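Local coordinates for protein ABC transporter (Caldanaerobius, PDB 4G68) that probably binds sugars released from xylan outside the cell and delivers them to an ABC importer, at residues Trp201-Ala211 / Ser388-Leu396; Ala400-Val408 / Tyr421-Ile429. One frame throughout, in Å; residues are numbered along the deposited sequence.

Contact 1 of 2, residues Trp201-Ala211 / Ser388-Leu396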
ATOM      1  N   TRP C 201       3.843   1.236   9.836  1.00 18.70           N
ATOM      2  CA  TRP C 201       3.471   1.619   8.507  1.00 20.32           C
ATOM      3  C   TRP C 201       1.997   2.038   8.349  1.00 18.68           C
ATOM      4  O   TRP C 201       1.750   3.002   7.705  1.00 18.70           O
ATOM      5  CB  TRP C 201       3.995   0.656   7.415  1.00 20.70           C
ATOM      6  CG  TRP C 201       3.270  -0.623   7.377  1.00 22.90           C
ATOM      7  CD1 TRP C 201       3.631  -1.838   7.962  1.00 19.68           C
ATOM      8  CD2 TRP C 201       1.966  -0.846   6.779  1.00 21.95           C
ATOM      9  NE1 TRP C 201       2.671  -2.780   7.744  1.00 23.45           N
ATOM     10  CE2 TRP C 201       1.638  -2.247   7.031  1.00 21.83           C
ATOM     11  CE3 TRP C 201       1.083  -0.060   6.011  1.00 21.56           C
ATOM     12  CZ2 TRP C 201       0.440  -2.810   6.597  1.00 22.21           C
ATOM     13  CZ3 TRP C 201      -0.092  -0.633   5.585  1.00 20.79           C
ATOM     14  CH2 TRP C 201      -0.405  -1.985   5.861  1.00 17.75           C
ATOM     15  N   PRO C 202       1.035   1.360   8.972  1.00 22.47           N
ATOM     16  CA  PRO C 202      -0.339   1.830   8.691  1.00 21.02           C
ATOM     17  C   PRO C 202      -0.616   3.293   9.119  1.00 21.27           C
ATOM     18  O   PRO C 202      -1.248   4.019   8.368  1.00 20.34           O
ATOM     19  CB  PRO C 202      -1.213   0.837   9.448  1.00 23.36           C
ATOM     20  CG  PRO C 202      -0.357  -0.352   9.665  1.00 22.63           C
ATOM     21  CD  PRO C 202       1.026   0.201   9.882  1.00 21.81           C
ATOM     22  N   GLY C 203      -0.137   3.729  10.298  1.00 21.72           N
ATOM     23  CA  GLY C 203      -0.357   5.117  10.744  1.00 18.91           C
ATOM     24  C   GLY C 203       0.431   6.133   9.957  1.00 23.45           C
ATOM     25  O   GLY C 203       0.075   7.364   9.915  1.00 22.18           O
ATOM     26  N   MET C 204       1.552   5.640   9.405  1.00 21.99           N
ATOM     27  CA  MET C 204       2.445   6.418   8.593  1.00 21.18           C
ATOM     28  C   MET C 204       1.639   6.925   7.357  1.00 20.08           C
ATOM     29  O   MET C 204       1.692   8.062   7.068  1.00 16.89           O
ATOM     30  CB  MET C 204       3.618   5.498   8.195  1.00 20.80           C
ATOM     31  CG  MET C 204       4.893   6.186   7.812  1.00 18.37           C
ATOM     32  SD  MET C 204       5.720   5.405   6.368  1.00 17.04           S
ATOM     33  CE  MET C 204       4.308   5.420   5.219  1.00 21.57           C
ATOM     34  N   TRP C 205       0.953   6.039   6.626  1.00 19.30           N
ATOM     35  CA  TRP C 205      -0.131   6.472   5.642  1.00 21.81           C
ATOM     36  C   TRP C 205      -0.943   7.762   5.944  1.00 22.78           C
ATOM     37  O   TRP C 205      -1.161   8.647   5.038  1.00 26.32           O
ATOM     38  CB  TRP C 205      -1.069   5.291   5.361  1.00 21.05           C
ATOM     39  CG  TRP C 205      -0.435   4.364   4.373  1.00 21.95           C
ATOM     40  CD1 TRP C 205       0.759   3.647   4.527  1.00 22.47           C
ATOM     41  CD2 TRP C 205      -0.875   4.085   3.003  1.00 20.43           C
ATOM     42  NE1 TRP C 205       1.096   3.008   3.348  1.00 21.17           N
ATOM     43  CE2 TRP C 205       0.162   3.229   2.403  1.00 22.35           C
ATOM     44  CE3 TRP C 205      -1.939   4.497   2.220  1.00 19.62           C
ATOM     45  CZ2 TRP C 205       0.044   2.741   1.108  1.00 21.21           C
ATOM     46  CZ3 TRP C 205      -2.054   4.024   0.936  1.00 21.13           C
ATOM     47  CH2 TRP C 205      -1.077   3.178   0.372  1.00 21.84           C
ATOM     48  N   TYR C 206      -1.432   7.863   7.188  1.00 23.75           N
ATOM     49  CA  TYR C 206      -2.173   9.015   7.639  1.00 21.77           C
ATOM     50  C   TYR C 206      -1.284  10.224   7.529  1.00 21.95           C
ATOM     51  O   TYR C 206      -1.705  11.228   6.919  1.00 19.61           O
ATOM     52  CB  TYR C 206      -2.639   8.824   9.111  1.00 23.40           C
ATOM     53  CG  TYR C 206      -3.752   7.860   9.358  1.00 24.34           C
ATOM     54  CD1 TYR C 206      -4.884   8.288  10.055  1.00 28.60           C
ATOM     55  CD2 TYR C 206      -3.652   6.497   9.038  1.00 22.07           C
ATOM     56  CE1 TYR C 206      -5.914   7.426  10.327  1.00 24.86           C
ATOM     57  CE2 TYR C 206      -4.685   5.605   9.342  1.00 25.85           C
ATOM     58  CZ  TYR C 206      -5.803   6.090  10.003  1.00 22.76           C
ATOM     59  OH  TYR C 206      -6.893   5.273  10.299  1.00 26.35           O
ATOM     60  N   TYR C 207      -0.058  10.136   8.080  1.00 22.99           N
ATOM     61  CA  TYR C 207       0.828  11.325   8.093  1.00 20.71           C
ATOM     62  C   TYR C 207       1.254  11.708   6.686  1.00 20.63           C
ATOM     63  O   TYR C 207       1.149  12.858   6.285  1.00 25.10           O
ATOM     64  CB  TYR C 207       2.135  11.095   8.948  1.00 22.15           C
ATOM     65  CG  TYR C 207       3.010  12.276   8.771  1.00 22.01           C
ATOM     66  CD1 TYR C 207       2.865  13.396   9.591  1.00 25.93           C
ATOM     67  CD2 TYR C 207       3.898  12.349   7.701  1.00 24.29           C
ATOM     68  CE1 TYR C 207       3.635  14.551   9.356  1.00 26.15           C
ATOM     69  CE2 TYR C 207       4.631  13.485   7.435  1.00 25.06           C
ATOM     70  CZ  TYR C 207       4.526  14.581   8.283  1.00 26.82           C
ATOM     71  OH  TYR C 207       5.318  15.682   8.015  1.00 30.57           O
ATOM     72  N   ASP C 208       1.783  10.736   5.930  1.00 21.09           N
ATOM     73  CA  ASP C 208       2.049  10.969   4.483  1.00 20.61           C
ATOM     74  C   ASP C 208       0.928  11.665   3.719  1.00 21.15           C
ATOM     75  O   ASP C 208       1.186  12.644   2.990  1.00 20.92           O
ATOM     76  CB  ASP C 208       2.390   9.669   3.764  1.00 20.38           C
ATOM     77  CG  ASP C 208       3.645   9.024   4.281  1.00 22.40           C
ATOM     78  OD1 ASP C 208       4.249   9.596   5.175  1.00 24.62           O
ATOM     79  OD2 ASP C 208       4.011   7.909   3.813  1.00 25.65           O
ATOM     80  N   MET C 209      -0.301  11.147   3.879  1.00 20.69           N
ATOM     81  CA  MET C 209      -1.445  11.724   3.152  1.00 21.56           C
ATOM     82  C   MET C 209      -1.644  13.174   3.525  1.00 21.91           C
ATOM     83  O   MET C 209      -1.895  14.009   2.650  1.00 26.02           O
ATOM     84  CB  MET C 209      -2.783  11.008   3.405  1.00 21.26           C
ATOM     85  CG  MET C 209      -3.954  12.033   3.260  1.00 17.47           C
ATOM     86  SD  MET C 209      -4.196  12.427   1.493  1.00 25.40           S
ATOM     87  CE  MET C 209      -4.136  10.732   0.881  1.00 13.50           C
ATOM     88  N   ILE C 210      -1.583  13.448   4.830  1.00 22.94           N
ATOM     89  CA  ILE C 210      -1.804  14.784   5.310  1.00 19.16           C
ATOM     90  C   ILE C 210      -0.697  15.700   4.784  1.00 20.07           C
ATOM     91  O   ILE C 210      -1.031  16.767   4.237  1.00 22.64           O
ATOM     92  CB  ILE C 210      -1.984  14.873   6.859  1.00 20.15           C
ATOM     93  CG1 ILE C 210      -3.109  13.925   7.369  1.00 24.13           C
ATOM     94  CG2 ILE C 210      -2.198  16.348   7.251  1.00 21.36           C
ATOM     95  CD1 ILE C 210      -2.965  13.546   8.886  1.00 19.38           C
ATOM     96  N   ALA C 211       0.579  15.268   4.843  1.00 22.47           N
ATOM     97  CA  ALA C 211       1.733  16.028   4.199  1.00 20.11           C
ATOM     98  C   ALA C 211       1.456  16.273   2.720  1.00 20.79           C
ATOM     99  O   ALA C 211       1.725  17.355   2.173  1.00 22.28           O
ATOM    100  CB  ALA C 211       3.076  15.289   4.416  1.00 20.66           C
ATOM    101  N   SER C 388       0.537  11.616  -7.863  1.00 28.69           N
ATOM    102  CA  SER C 388       0.536  10.642  -6.807  1.00 28.36           C
ATOM    103  C   SER C 388       1.977  10.356  -6.506  1.00 28.54           C
ATOM    104  O   SER C 388       2.840  10.645  -7.331  1.00 26.55           O
ATOM    105  CB  SER C 388      -0.181   9.349  -7.245  1.00 29.55           C
ATOM    106  OG  SER C 388       0.638   8.597  -8.161  1.00 29.68           O
ATOM    107  N   VAL C 389       2.211   9.789  -5.328  1.00 25.39           N
ATOM    108  CA  VAL C 389       3.559   9.465  -4.846  1.00 22.79           C
ATOM    109  C   VAL C 389       3.443   8.280  -3.890  1.00 23.24           C
ATOM    110  O   VAL C 389       2.473   8.196  -3.129  1.00 19.89           O
ATOM    111  CB  VAL C 389       4.204  10.697  -4.154  1.00 22.92           C
ATOM    112  CG1 VAL C 389       3.538  11.002  -2.798  1.00 21.98           C
ATOM    113  CG2 VAL C 389       5.731  10.531  -4.070  1.00 24.76           C
ATOM    114  N   PRO C 390       4.381   7.308  -3.958  1.00 25.20           N
ATOM    115  CA  PRO C 390       4.228   6.130  -3.046  1.00 22.05           C
ATOM    116  C   PRO C 390       4.382   6.481  -1.573  1.00 22.14           C
ATOM    117  O   PRO C 390       4.943   7.538  -1.234  1.00 25.09           O
ATOM    118  CB  PRO C 390       5.370   5.182  -3.490  1.00 25.10           C
ATOM    119  CG  PRO C 390       5.688   5.596  -4.925  1.00 22.33           C
ATOM    120  CD  PRO C 390       5.482   7.105  -4.934  1.00 23.69           C
ATOM    121  N   ALA C 391       3.915   5.606  -0.710  1.00 19.89           N
ATOM    122  CA  ALA C 391       4.091   5.762   0.751  1.00 18.77           C
ATOM    123  C   ALA C 391       5.568   5.896   1.047  1.00 22.03           C
ATOM    124  O   ALA C 391       6.439   5.274   0.358  1.00 22.04           O
ATOM    125  CB  ALA C 391       3.561   4.543   1.439  1.00 20.03           C
ATOM    126  N   TRP C 392       5.900   6.680   2.077  1.00 21.96           N
ATOM    127  CA  TRP C 392       7.341   7.073   2.262  1.00 20.10           C
ATOM    128  C   TRP C 392       8.261   5.931   2.654  1.00 18.72           C
ATOM    129  O   TRP C 392       9.478   5.941   2.381  1.00 17.75           O
ATOM    130  CB  TRP C 392       7.395   8.207   3.285  1.00 20.15           C
ATOM    131  CG  TRP C 392       6.720   9.518   2.833  1.00 19.74           C
ATOM    132  CD1 TRP C 392       5.729   9.710   1.864  1.00 17.93           C
ATOM    133  CD2 TRP C 392       6.948  10.832   3.424  1.00 19.47           C
ATOM    134  NE1 TRP C 392       5.375  11.044   1.773  1.00 18.79           N
ATOM    135  CE2 TRP C 392       6.066  11.771   2.710  1.00 20.52           C
ATOM    136  CE3 TRP C 392       7.796  11.316   4.441  1.00 20.96           C
ATOM    137  CZ2 TRP C 392       6.055  13.129   3.004  1.00 19.91           C
ATOM    138  CZ3 TRP C 392       7.737  12.659   4.746  1.00 21.11           C
ATOM    139  CH2 TRP C 392       6.878  13.551   4.041  1.00 21.59           C
ATOM    140  N   ASP C 393       7.720   4.910   3.319  1.00 19.39           N
ATOM    141  CA  ASP C 393       8.477   3.732   3.662  1.00 20.78           C
ATOM    142  C   ASP C 393       8.799   2.818   2.456  1.00 25.34           C
ATOM    143  O   ASP C 393       9.754   2.015   2.549  1.00 24.06           O
ATOM    144  CB  ASP C 393       7.880   2.897   4.828  1.00 24.66           C
ATOM    145  CG  ASP C 393       6.527   2.172   4.482  1.00 27.36           C
ATOM    146  OD1 ASP C 393       5.929   2.514   3.425  1.00 24.59           O
ATOM    147  OD2 ASP C 393       6.024   1.303   5.326  1.00 23.61           O
ATOM    148  N   ILE C 394       7.992   2.912   1.385  1.00 24.32           N
ATOM    149  CA  ILE C 394       8.312   2.286   0.071  1.00 25.88           C
ATOM    150  C   ILE C 394       9.194   3.192  -0.759  1.00 23.26           C
ATOM    151  O   ILE C 394       9.867   2.681  -1.671  1.00 23.21           O
ATOM    152  CB  ILE C 394       7.072   2.086  -0.815  1.00 28.87           C
ATOM    153  CG1 ILE C 394       6.148   1.021  -0.258  1.00 35.53           C
ATOM    154  CG2 ILE C 394       7.453   1.770  -2.286  1.00 36.14           C
ATOM    155  CD1 ILE C 394       4.863   0.910  -1.064  1.00 30.63           C
ATOM    156  N   TYR C 395       9.109   4.524  -0.562  1.00 25.29           N
ATOM    157  CA  TYR C 395       9.867   5.500  -1.420  1.00 23.88           C
ATOM    158  C   TYR C 395      11.307   5.676  -0.857  1.00 26.81           C
ATOM    159  O   TYR C 395      12.295   5.636  -1.587  1.00 25.81           O
ATOM    160  CB  TYR C 395       9.135   6.871  -1.572  1.00 23.62           C
ATOM    161  CG  TYR C 395       9.678   7.831  -2.646  1.00 24.16           C
ATOM    162  CD1 TYR C 395       9.057   7.913  -3.908  1.00 24.07           C
ATOM    163  CD2 TYR C 395      10.810   8.630  -2.413  1.00 22.85           C
ATOM    164  CE1 TYR C 395       9.537   8.767  -4.914  1.00 24.61           C
ATOM    165  CE2 TYR C 395      11.317   9.488  -3.403  1.00 23.95           C
ATOM    166  CZ  TYR C 395      10.657   9.572  -4.641  1.00 23.24           C
ATOM    167  OH  TYR C 395      11.135  10.434  -5.631  1.00 23.79           O
ATOM    168  N   LEU C 396      11.415   5.879   0.450  1.00 25.42           N
ATOM    169  CA  LEU C 396      12.689   5.856   1.130  1.00 25.32           C
ATOM    170  C   LEU C 396      13.066   4.408   1.308  1.00 28.04           C
ATOM    171  O   LEU C 396      12.220   3.536   1.127  1.00 23.82           O
ATOM    172  CB  LEU C 396      12.527   6.534   2.495  1.00 27.52           C
ATOM    173  CG  LEU C 396      11.994   7.967   2.445  1.00 27.55           C
ATOM    174  CD1 LEU C 396      11.572   8.466   3.826  1.00 32.95           C
ATOM    175  CD2 LEU C 396      13.032   8.942   1.852  1.00 28.87           C
TER
HETATM  176  O   HOH W   1       3.639   1.214   2.847  1.00 23.04           O
HETATM  177  O   HOH W   2       3.246  12.824   0.925  1.00 21.00           O

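Contact 2 of 2, residues Ala400-Val408 / Tyr421-Ile429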
ATOM      1  N   ALA C 400      16.445   5.357   6.490  1.00 27.86           N
ATOM      2  CA  ALA C 400      15.597   6.539   6.315  1.00 25.04           C
ATOM      3  C   ALA C 400      14.140   6.148   6.491  1.00 28.35           C
ATOM      4  O   ALA C 400      13.360   6.882   7.126  1.00 32.82           O
ATOM      5  CB  ALA C 400      15.822   7.217   4.974  1.00 21.36           C
ATOM      6  N   ALA C 401      13.760   4.981   5.971  1.00 22.96           N
ATOM      7  CA  ALA C 401      12.341   4.626   6.021  1.00 27.35           C
ATOM      8  C   ALA C 401      11.928   4.217   7.432  1.00 29.56           C
ATOM      9  O   ALA C 401      10.767   4.452   7.862  1.00 26.32           O
ATOM     10  CB  ALA C 401      12.053   3.520   5.038  1.00 24.54           C
ATOM     11  N   GLN C 402      12.865   3.579   8.157  1.00 25.65           N
ATOM     12  CA  GLN C 402      12.565   3.234   9.512  1.00 29.59           C
ATOM     13  C   GLN C 402      12.464   4.504  10.366  1.00 31.59           C
ATOM     14  O   GLN C 402      11.585   4.595  11.224  1.00 33.12           O
ATOM     15  CB  GLN C 402      13.585   2.281  10.070  1.00 37.00           C
ATOM     16  CG  GLN C 402      13.175   1.818  11.433  1.00 37.61           C
ATOM     17  CD  GLN C 402      12.103   0.763  11.365  1.00 38.48           C
ATOM     18  OE1 GLN C 402      12.347  -0.357  10.874  1.00 40.51           O
ATOM     19  NE2 GLN C 402      10.899   1.091  11.886  1.00 30.22           N
ATOM     20  N   THR C 403      13.334   5.486  10.104  1.00 31.64           N
ATOM     21  CA  THR C 403      13.362   6.762  10.848  1.00 31.84           C
ATOM     22  C   THR C 403      11.947   7.428  10.833  1.00 34.10           C
ATOM     23  O   THR C 403      11.365   7.737  11.907  1.00 30.57           O
ATOM     24  CB  THR C 403      14.496   7.703  10.338  1.00 35.90           C
ATOM     25  OG1 THR C 403      15.809   7.173  10.670  1.00 32.64           O
ATOM     26  CG2 THR C 403      14.359   9.124  10.914  1.00 38.74           C
ATOM     27  N   HIS C 404      11.419   7.632   9.619  1.00 31.31           N
ATOM     28  CA  HIS C 404      10.063   8.138   9.400  1.00 30.63           C
ATOM     29  C   HIS C 404       9.047   7.350  10.187  1.00 28.69           C
ATOM     30  O   HIS C 404       8.312   7.915  10.976  1.00 23.34           O
ATOM     31  CB  HIS C 404       9.720   8.154   7.896  1.00 31.62           C
ATOM     32  CG  HIS C 404       8.384   8.813   7.577  1.00 29.03           C
ATOM     33  ND1 HIS C 404       7.957   9.923   8.206  1.00 31.68           N
ATOM     34  CD2 HIS C 404       7.381   8.444   6.710  1.00 27.72           C
ATOM     35  CE1 HIS C 404       6.755  10.251   7.763  1.00 31.73           C
ATOM     36  NE2 HIS C 404       6.397   9.358   6.830  1.00 34.28           N
ATOM     37  N   LYS C 405       9.018   6.028   9.994  1.00 30.70           N
ATOM     38  CA  LYS C 405       8.078   5.178  10.720  1.00 28.98           C
ATOM     39  C   LYS C 405       8.166   5.340  12.215  1.00 29.71           C
ATOM     40  O   LYS C 405       7.118   5.354  12.887  1.00 26.53           O
ATOM     41  CB  LYS C 405       8.268   3.701  10.363  1.00 29.58           C
ATOM     42  CG  LYS C 405       7.796   3.344   8.970  1.00 27.27           C
ATOM     43  CD  LYS C 405       8.246   1.962   8.553  1.00 25.39           C
ATOM     44  CE  LYS C 405       7.784   0.856   9.467  1.00 28.33           C
ATOM     45  NZ  LYS C 405       8.512  -0.355   9.054  1.00 23.55           N
ATOM     46  N   ASP C 406       9.385   5.458  12.765  1.00 29.32           N
ATOM     47  CA  ASP C 406       9.507   5.497  14.255  1.00 31.84           C
ATOM     48  C   ASP C 406       9.028   6.804  14.846  1.00 29.88           C
ATOM     49  O   ASP C 406       8.289   6.807  15.886  1.00 28.11           O
ATOM     50  CB  ASP C 406      10.932   5.223  14.760  1.00 35.58           C
ATOM     51  CG  ASP C 406      11.416   3.835  14.417  1.00 39.55           C
ATOM     52  OD1 ASP C 406      10.572   2.911  14.324  1.00 34.55           O
ATOM     53  OD2 ASP C 406      12.647   3.665  14.207  1.00 42.67           O
ATOM     54  N   LEU C 407       9.391   7.885  14.150  1.00 29.23           N
ATOM     55  CA  LEU C 407       9.025   9.231  14.511  1.00 27.03           C
ATOM     56  C   LEU C 407       7.553   9.551  14.278  1.00 25.40           C
ATOM     57  O   LEU C 407       6.972  10.349  14.974  1.00 25.91           O
ATOM     58  CB  LEU C 407       9.878  10.222  13.679  1.00 28.35           C
ATOM     59  CG  LEU C 407      11.395  10.389  13.969  1.00 29.55           C
ATOM     60  CD1 LEU C 407      12.042  11.391  13.014  1.00 26.80           C
ATOM     61  CD2 LEU C 407      11.694  10.729  15.431  1.00 32.58           C
ATOM     62  N   VAL C 408       6.975   9.040  13.205  1.00 27.96           N
ATOM     63  CA  VAL C 408       5.528   9.229  13.079  1.00 28.37           C
ATOM     64  C   VAL C 408       4.936   8.501  14.275  1.00 27.67           C
ATOM     65  O   VAL C 408       3.972   8.994  14.866  1.00 29.45           O
ATOM     66  CB  VAL C 408       4.924   8.775  11.710  1.00 31.00           C
ATOM     67  CG1 VAL C 408       3.386   8.667  11.793  1.00 30.59           C
ATOM     68  CG2 VAL C 408       5.288   9.758  10.600  1.00 25.71           C
ATOM     69  N   TYR C 421       9.454  16.894  15.723  1.00 43.02           N
ATOM     70  CA  TYR C 421       9.284  15.903  14.690  1.00 39.31           C
ATOM     71  C   TYR C 421      10.036  16.293  13.441  1.00 31.76           C
ATOM     72  O   TYR C 421      10.788  15.510  12.947  1.00 35.35           O
ATOM     73  CB  TYR C 421       7.823  15.704  14.345  1.00 38.78           C
ATOM     74  CG  TYR C 421       7.660  14.912  13.081  1.00 34.82           C
ATOM     75  CD1 TYR C 421       7.859  13.533  13.071  1.00 31.77           C
ATOM     76  CD2 TYR C 421       7.333  15.553  11.882  1.00 35.63           C
ATOM     77  CE1 TYR C 421       7.714  12.799  11.903  1.00 31.50           C
ATOM     78  CE2 TYR C 421       7.189  14.825  10.712  1.00 34.97           C
ATOM     79  CZ  TYR C 421       7.389  13.462  10.737  1.00 31.45           C
ATOM     80  OH  TYR C 421       7.258  12.791   9.565  1.00 34.83           O
ATOM     81  N   SER C 422       9.805  17.516  12.954  1.00 40.43           N
ATOM     82  CA  SER C 422      10.331  17.964  11.684  1.00 38.58           C
ATOM     83  C   SER C 422      11.834  18.178  11.750  1.00 41.68           C
ATOM     84  O   SER C 422      12.516  17.876  10.770  1.00 43.59           O
ATOM     85  CB  SER C 422       9.625  19.214  11.176  1.00 35.07           C
ATOM     86  OG  SER C 422       8.237  18.988  10.987  1.00 34.06           O
ATOM     87  N   LYS C 423      12.322  18.682  12.900  1.00 43.55           N
ATOM     88  CA  LYS C 423      13.767  18.848  13.186  1.00 42.42           C
ATOM     89  C   LYS C 423      14.520  17.533  13.107  1.00 39.66           C
ATOM     90  O   LYS C 423      15.580  17.460  12.462  1.00 42.64           O
ATOM     91  CB  LYS C 423      13.996  19.438  14.584  1.00 46.99           C
ATOM     92  CG  LYS C 423      13.700  20.926  14.713  1.00 53.09           C
ATOM     93  CD  LYS C 423      14.947  21.789  14.509  1.00 52.78           C
ATOM     94  CE  LYS C 423      14.771  23.151  15.157  1.00 49.77           C
ATOM     95  NZ  LYS C 423      14.020  24.084  14.273  1.00 54.60           N
ATOM     96  N   GLN C 424      13.976  16.517  13.786  1.00 36.45           N
ATOM     97  CA  GLN C 424      14.539  15.187  13.809  1.00 35.52           C
ATOM     98  C   GLN C 424      14.427  14.448  12.462  1.00 38.94           C
ATOM     99  O   GLN C 424      15.248  13.577  12.179  1.00 42.28           O
ATOM    100  CB  GLN C 424      13.955  14.358  14.949  1.00 39.14           C
ATOM    101  CG  GLN C 424      14.410  14.829  16.323  1.00 42.05           C
ATOM    102  CD  GLN C 424      13.933  13.948  17.453  1.00 42.71           C
ATOM    103  OE1 GLN C 424      14.056  12.718  17.400  1.00 50.23           O
ATOM    104  NE2 GLN C 424      13.405  14.567  18.492  1.00 42.29           N
ATOM    105  N   MET C 425      13.431  14.783  11.638  1.00 36.52           N
ATOM    106  CA  MET C 425      13.300  14.136  10.301  1.00 33.45           C
ATOM    107  C   MET C 425      14.458  14.626   9.445  1.00 35.27           C
ATOM    108  O   MET C 425      15.167  13.826   8.814  1.00 36.83           O
ATOM    109  CB  MET C 425      11.942  14.421   9.639  1.00 30.57           C
ATOM    110  CG  MET C 425      10.793  13.520  10.104  1.00 28.53           C
ATOM    111  SD  MET C 425      10.893  11.811   9.509  1.00 23.54           S
ATOM    112  CE  MET C 425      10.707  12.203   7.774  1.00 27.84           C
ATOM    113  N   GLN C 426      14.705  15.931   9.495  1.00 37.45           N
ATOM    114  CA  GLN C 426      15.772  16.533   8.705  1.00 38.23           C
ATOM    115  C   GLN C 426      17.193  16.139   9.165  1.00 41.48           C
ATOM    116  O   GLN C 426      18.047  15.829   8.316  1.00 40.83           O
ATOM    117  CB  GLN C 426      15.597  18.037   8.630  1.00 37.21           C
ATOM    118  CG  GLN C 426      16.720  18.770   7.921  1.00 37.69           C
ATOM    119  CD  GLN C 426      16.717  18.583   6.415  1.00 36.66           C
ATOM    120  OE1 GLN C 426      15.767  18.013   5.803  1.00 32.53           O
ATOM    121  NE2 GLN C 426      17.757  19.112   5.778  1.00 35.19           N
ATOM    122  N   GLN C 427      17.429  16.124  10.480  1.00 43.26           N
ATOM    123  CA  GLN C 427      18.725  15.722  11.032  1.00 42.45           C
ATOM    124  C   GLN C 427      19.064  14.237  10.810  1.00 44.70           C
ATOM    125  O   GLN C 427      20.210  13.894  10.458  1.00 48.49           O
ATOM    126  CB  GLN C 427      18.824  16.078  12.526  1.00 44.98           C
ATOM    127  CG  GLN C 427      19.995  15.402  13.251  1.00 46.15           C
ATOM    128  CD  GLN C 427      21.347  16.073  13.017  1.00 49.67           C
ATOM    129  OE1 GLN C 427      21.559  16.798  12.035  1.00 52.47           O
ATOM    130  NE2 GLN C 427      22.264  15.830  13.936  1.00 47.65           N
ATOM    131  N   LYS C 428      18.081  13.361  11.016  1.00 41.82           N
ATOM    132  CA  LYS C 428      18.336  11.921  10.985  1.00 42.78           C
ATOM    133  C   LYS C 428      18.377  11.328   9.574  1.00 43.30           C
ATOM    134  O   LYS C 428      19.076  10.333   9.320  1.00 39.21           O
ATOM    135  CB  LYS C 428      17.330  11.176  11.847  1.00 41.46           C
ATOM    136  CG  LYS C 428      17.583  11.278  13.332  1.00 34.12           C
ATOM    137  CD  LYS C 428      16.272  11.016  14.050  1.00 36.40           C
ATOM    138  CE  LYS C 428      16.431  11.034  15.556  1.00 34.69           C
ATOM    139  NZ  LYS C 428      16.912   9.677  15.830  1.00 33.02           N
ATOM    140  N   ILE C 429      17.633  11.948   8.654  1.00 41.91           N
ATOM    141  CA  ILE C 429      17.609  11.545   7.228  1.00 37.29           C
ATOM    142  C   ILE C 429      18.595  12.329   6.337  1.00 37.45           C
ATOM    143  O   ILE C 429      19.281  11.751   5.470  1.00 38.57           O
ATOM    144  CB  ILE C 429      16.167  11.643   6.641  1.00 30.80           C
ATOM    145  CG1 ILE C 429      15.246  10.699   7.406  1.00 35.62           C
ATOM    146  CG2 ILE C 429      16.133  11.320   5.137  1.00 32.84           C
ATOM    147  CD1 ILE C 429      13.755  10.947   7.191  1.00 32.94           C
TER

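Contact 1 of 2, residues Trp201-Ala211 / Ser388-Leu396
Trp205 and Ala391 mark the near point of the two backbones, with CA atoms 6.5 Å apart. Segment 201-211, on helix 201-215, presents one side to a turn in which Ala391 is the N-cap of the short helix 392-395. The separation grows slightly to 7.3 Å between the CA atoms of Trp201 and Asp393. Asp208 reaches across to the start of that short helix. Trp392 N donates a nearly straight bond to Asp208 OD2 (2.8 Å, 169°), although the place of OD2 is less sure. The same carboxylate lies stacked over one face of the Trp392 indole, the planes 21° apart. Asp208 CB adds a CH-pi contact to the five-membered ring. Asp208 OD1 takes a second bond, with His404 NE2. Farther along the indole, Tyr207 meets the six-membered ring edge-to-face, with centroids 5.9 Å apart and planes at 85°. Ala211 CB packs against Trp392 CZ2 at 3.9 Å. A leucine in place of Trp392 would probably leave the Asp208 carboxylate without its stacking face and the Tyr207 edge without a ring to meet. Met204 bends at chi2 and chi3, and its SD comes to 3.7 Å from Asp393 CB. Ala391 CB touches Trp205 NE1 at 3.5 Å. One water accepts from that NE1 and donates to Asp393 OD1. Another links Asp208 O to Trp392 NE1. Around this buried contact, Trp205 rests on strand 144-160, Trp392 touches helix 217-224, and Met204 and Tyr207 lean on helix 398-412.

Contact 2 of 2, residues Ala400-Val408 / Tyr421-Ile429
Leu407 is the knob of this contact, set among Tyr421, Gln424, Met425 and Lys428. Its CB meets the edge of the Tyr421 ring, 3.8 Å from CE1. CG stands anti to the carbonyl carbon (chi1 -71°), and this turns the branched end toward the other helix. From there CD1 reaches Met425 SD at 3.7 Å. CD2 comes to 3.7 Å from Gln424 OE1, while Gln424 NE2 bonds to Glu420 within its own helix. The Tyr421 ring also carries Met425 CG over one face. Its OH lies in the plane of the His404 ring, at the edge, 3.2 Å from ND1. Met425 SD approaches the His404 ring at its edge too, and Met425 CE is 3.6 Å from ND1. His404 NE2 is engaged outside this helix pair, by Asp208. One residue before His404, Thr403 CG2 packs on Lys428 CB at 3.7 Å, and its OG1 bonds back to Asp399 O. Ala400 CB and Ile429 CG2 close that end at 4.1 Å. The axes of segments 400-408 and 421-429 pass 10.0 Å apart at 164°, so the helices run nearly antiparallel. This is a helical hairpin with knobs-into-holes packing at Leu407, formed by the last two helices of a solute-binding protein fold.

In the fold
Contact 1 and contact 2 have centres about 13 Å apart and share a continuous seam. Helix 392-395 is followed in the chain by helix 398-412, so the chain leaves one contact and enters the other. His404 is the joint. Its NE2 is 2.7 Å from Asp208 OD1, a probable hydrogen bond, and its ring stacks on Trp392. Met204 SD lies 3.5 Å from His404 CD2. Tyr207 OH, hydrogen-bonded to Phe235 O, packs 3.4 Å from Tyr421 CE2, which ties helix 201-215 to the last helix as well. Contact 1 is the deeper, its centre about 9 Å from the centre of the chain. The centre of contact 2 is about 20 Å from that point, and the contact is partly buried.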